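Local coordinates for endoglucanase (Uncultured bacterium, PDB 3X17), which hydrolyses internal beta-1,4-glucosidic bonds of cellulose as a family 9 glycoside hydrolase with an N-terminal Ig-like domain, at residues T271-A276 against Y331-D336. Numbering follows the deposited sequence.
Sequences TTQDTA and YDDRDD. With CA (calcium ion), chain E.
A calcium-binding loop of the family 9 catalytic domain lies here against the first turn of helix 272-288, and T272 and Q273 are the helix residues that meet it. D333 grips the calcium ion with both carboxylate oxygens, OD1 at 2.6 Å and OD2 at 2.5 Å from the metal, while the carbonyl O of D335 makes a bond of 2.2 Å to it. A water, D338, D339 and the carbonyl of V377 complete the site. The Q273 chain, bent at chi2 (97°), runs obliquely past CB and OD2 of D333, with its amide end on the side of OD2 roughly opposite the calcium and its amide plane turned 51° from the carboxylate plane. No hydrogen bond joins the two side chains; they pack, CD of Q273 3.7 Å from CB of D333. The amide oxygen OE1 and D333 OD2, both acceptors, stay 3.5 Å apart, and OE1 takes its hydrogen bond from K277 instead.

The one hydrogen bond between the segments lies at the far end of the loop, where T272 OG1 donates to D336 OD2 over 2.7 Å. CG of D336, held between its own backbone N and carbonyl carbon (chi1 73°), brings OD2 to that hydroxyl. The bond meets the anti lone pair of OD2, the one facing away from OD1, and R340 forms a salt bridge to the same oxygen. Two partners thus hold this buried carboxylate, and the negative charge of D336 is probably stabilised by the arginine.

In the (alpha/alpha)6 barrel, the contact joins the start of helix 272-288, with T271 at its N-cap position, to the loop leading into helix 337-351. L311 of helix 294-312 packs against T272, and D339 of helix 337-351 touches Q273 and A276.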
ATOM      1  N   THR A 271      13.788 -19.028   0.587  1.00 37.04           N
ATOM      2  CA  THR A 271      14.395 -18.021   1.416  1.00 35.86           C
ATOM      3  C   THR A 271      13.708 -18.155   2.782  1.00 37.88           C
ATOM      4  O   THR A 271      12.529 -18.528   2.850  1.00 37.62           O
ATOM      5  CB  THR A 271      14.057 -16.676   0.786  1.00 37.37           C
ATOM      6  OG1 THR A 271      15.191 -16.145   0.082  1.00 39.07           O
ATOM      7  CG2 THR A 271      13.486 -15.741   1.748  1.00 26.71           C
ATOM      8  N   THR A 272      14.457 -17.941   3.865  1.00 35.61           N
ATOM      9  CA  THR A 272      13.874 -17.958   5.207  1.00 34.72           C
ATOM     10  C   THR A 272      12.985 -16.750   5.500  1.00 33.94           C
ATOM     11  O   THR A 272      11.976 -16.912   6.160  1.00 34.83           O
ATOM     12  CB  THR A 272      14.946 -18.098   6.312  1.00 32.55           C
ATOM     13  OG1 THR A 272      15.995 -17.148   6.076  1.00 35.31           O
ATOM     14  CG2 THR A 272      15.536 -19.501   6.284  1.00 33.59           C
ATOM     15  N   GLN A 273      13.335 -15.551   5.014  1.00 32.90           N
ATOM     16  CA  GLN A 273      12.410 -14.403   5.144  1.00 33.78           C
ATOM     17  C   GLN A 273      11.044 -14.651   4.504  1.00 31.02           C
ATOM     18  O   GLN A 273      10.014 -14.301   5.070  1.00 30.16           O
ATOM     19  CB  GLN A 273      13.026 -13.064   4.668  1.00 32.29           C
ATOM     20  CG  GLN A 273      13.446 -13.007   3.202  1.00 33.14           C
ATOM     21  CD  GLN A 273      12.404 -12.354   2.298  1.00 37.93           C
ATOM     22  OE1 GLN A 273      11.279 -12.053   2.732  1.00 35.50           O
ATOM     23  NE2 GLN A 273      12.753 -12.174   1.020  1.00 30.88           N
ATOM     24  N   ASP A 274      11.037 -15.245   3.314  1.00 31.13           N
ATOM     25  CA  ASP A 274       9.791 -15.585   2.656  1.00 30.00           C
ATOM     26  C   ASP A 274       9.049 -16.632   3.469  1.00 31.17           C
ATOM     27  O   ASP A 274       7.817 -16.586   3.571  1.00 31.89           O
ATOM     28  CB  ASP A 274      10.013 -16.079   1.214  1.00 29.77           C
ATOM     29  CG  ASP A 274      10.415 -14.954   0.259  1.00 33.61           C
ATOM     30  OD1 ASP A 274       9.683 -13.940   0.192  1.00 32.75           O
ATOM     31  OD2 ASP A 274      11.443 -15.108  -0.463  1.00 33.93           O
ATOM     32  N   THR A 275       9.784 -17.612   3.990  1.00 30.78           N
ATOM     33  CA  THR A 275       9.163 -18.680   4.745  1.00 30.90           C
ATOM     34  C   THR A 275       8.451 -18.094   5.997  1.00 32.30           C
ATOM     35  O   THR A 275       7.279 -18.398   6.289  1.00 30.80           O
ATOM     36  CB  THR A 275      10.231 -19.744   5.125  1.00 32.09           C
ATOM     37  OG1 THR A 275      10.809 -20.301   3.929  1.00 31.85           O
ATOM     38  CG2 THR A 275       9.628 -20.850   5.947  1.00 30.09           C
ATOM     39  N   ALA A 276       9.124 -17.154   6.652  1.00 30.72           N
ATOM     40  CA  ALA A 276       8.595 -16.522   7.877  1.00 31.67           C
ATOM     41  C   ALA A 276       7.446 -15.535   7.554  1.00 30.23           C
ATOM     42  O   ALA A 276       6.405 -15.560   8.207  1.00 32.82           O
ATOM     43  CB  ALA A 276       9.744 -15.791   8.617  1.00 29.78           C
ATOM     44  N   TYR A 331      13.728  -8.272  -4.769  1.00 34.42           N
ATOM     45  CA  TYR A 331      13.224  -8.258  -3.382  1.00 33.06           C
ATOM     46  C   TYR A 331      14.220  -8.936  -2.457  1.00 32.87           C
ATOM     47  O   TYR A 331      13.882  -9.882  -1.733  1.00 33.23           O
ATOM     48  CB  TYR A 331      11.822  -8.904  -3.259  1.00 32.52           C
ATOM     49  CG  TYR A 331      10.738  -8.065  -3.906  1.00 33.92           C
ATOM     50  CD1 TYR A 331      10.537  -6.741  -3.519  1.00 36.47           C
ATOM     51  CD2 TYR A 331      10.002  -8.544  -4.991  1.00 37.03           C
ATOM     52  CE1 TYR A 331       9.601  -5.926  -4.168  1.00 36.65           C
ATOM     53  CE2 TYR A 331       9.032  -7.737  -5.642  1.00 32.90           C
ATOM     54  CZ  TYR A 331       8.845  -6.432  -5.227  1.00 37.81           C
ATOM     55  OH  TYR A 331       7.902  -5.612  -5.842  1.00 33.02           O
ATOM     56  N   ASP A 332      15.444  -8.425  -2.458  1.00 32.10           N
ATOM     57  CA  ASP A 332      16.524  -9.086  -1.759  1.00 33.87           C
ATOM     58  C   ASP A 332      16.561  -8.612  -0.295  1.00 34.61           C
ATOM     59  O   ASP A 332      17.388  -7.749   0.094  1.00 36.41           O
ATOM     60  CB  ASP A 332      17.858  -8.832  -2.482  1.00 33.34           C
ATOM     61  CG  ASP A 332      18.099  -7.368  -2.766  1.00 37.01           C
ATOM     62  OD1 ASP A 332      17.117  -6.593  -2.910  1.00 38.63           O
ATOM     63  OD2 ASP A 332      19.278  -6.976  -2.794  1.00 47.81           O
ATOM     64  N   ASP A 333      15.587  -9.083   0.479  1.00 32.53           N
ATOM     65  CA  ASP A 333      15.462  -8.727   1.895  1.00 33.82           C
ATOM     66  C   ASP A 333      16.545  -9.496   2.662  1.00 33.57           C
ATOM     67  O   ASP A 333      16.536 -10.721   2.693  1.00 33.15           O
ATOM     68  CB  ASP A 333      14.070  -9.106   2.404  1.00 34.04           C
ATOM     69  CG  ASP A 333      13.940  -9.024   3.928  1.00 35.62           C
ATOM     70  OD1 ASP A 333      14.851  -8.523   4.627  1.00 40.12           O
ATOM     71  OD2 ASP A 333      12.913  -9.516   4.435  1.00 38.89           O
ATOM     72  N   ARG A 334      17.558  -8.783   3.122  1.00 34.45           N
ATOM     73  CA  ARG A 334      18.801  -9.436   3.565  1.00 38.49           C
ATOM     74  C   ARG A 334      18.893  -9.693   5.082  1.00 37.88           C
ATOM     75  O   ARG A 334      19.960 -10.042   5.596  1.00 39.09           O
ATOM     76  CB  ARG A 334      20.036  -8.706   2.985  1.00 38.56           C
ATOM     77  CG  ARG A 334      19.901  -8.587   1.452  1.00 47.56           C
ATOM     78  CD  ARG A 334      21.164  -8.264   0.679  1.00 53.20           C
ATOM     79  NE  ARG A 334      21.717  -9.475   0.071  1.00 56.73           N
ATOM     80  CZ  ARG A 334      21.806  -9.715  -1.230  1.00 50.90           C
ATOM     81  NH1 ARG A 334      21.385  -8.832  -2.123  1.00 52.94           N
ATOM     82  NH2 ARG A 334      22.308 -10.870  -1.635  1.00 58.61           N
ATOM     83  N   ASP A 335      17.740  -9.677   5.755  1.00 36.81           N
ATOM     84  CA  ASP A 335      17.668 -10.035   7.181  1.00 37.95           C
ATOM     85  C   ASP A 335      16.302 -10.623   7.526  1.00 36.06           C
ATOM     86  O   ASP A 335      15.268  -9.987   7.284  1.00 39.06           O
ATOM     87  CB  ASP A 335      17.964  -8.786   8.033  1.00 39.19           C
ATOM     88  CG  ASP A 335      17.973  -9.065   9.539  1.00 44.48           C
ATOM     89  OD1 ASP A 335      17.756 -10.212   9.963  1.00 52.17           O
ATOM     90  OD2 ASP A 335      18.157  -8.101  10.315  1.00 54.21           O
ATOM     91  N   ASP A 336      16.287 -11.809   8.124  1.00 33.20           N
ATOM     92  CA  ASP A 336      15.041 -12.505   8.400  1.00 33.68           C
ATOM     93  C   ASP A 336      14.533 -12.389   9.841  1.00 34.99           C
ATOM     94  O   ASP A 336      13.535 -13.023  10.213  1.00 34.71           O
ATOM     95  CB  ASP A 336      15.130 -13.976   7.963  1.00 35.55           C
ATOM     96  CG  ASP A 336      16.000 -14.832   8.885  1.00 39.25           C
ATOM     97  OD1 ASP A 336      16.407 -14.341   9.958  1.00 45.78           O
ATOM     98  OD2 ASP A 336      16.208 -16.033   8.569  1.00 43.79           O
TER
HETATM   99 CA    CA E 603      13.439  -8.787   6.753  1.00 33.60          CA
HETATM  100  O   HOH W   1      14.810  -6.889   7.596  1.00 30.43           O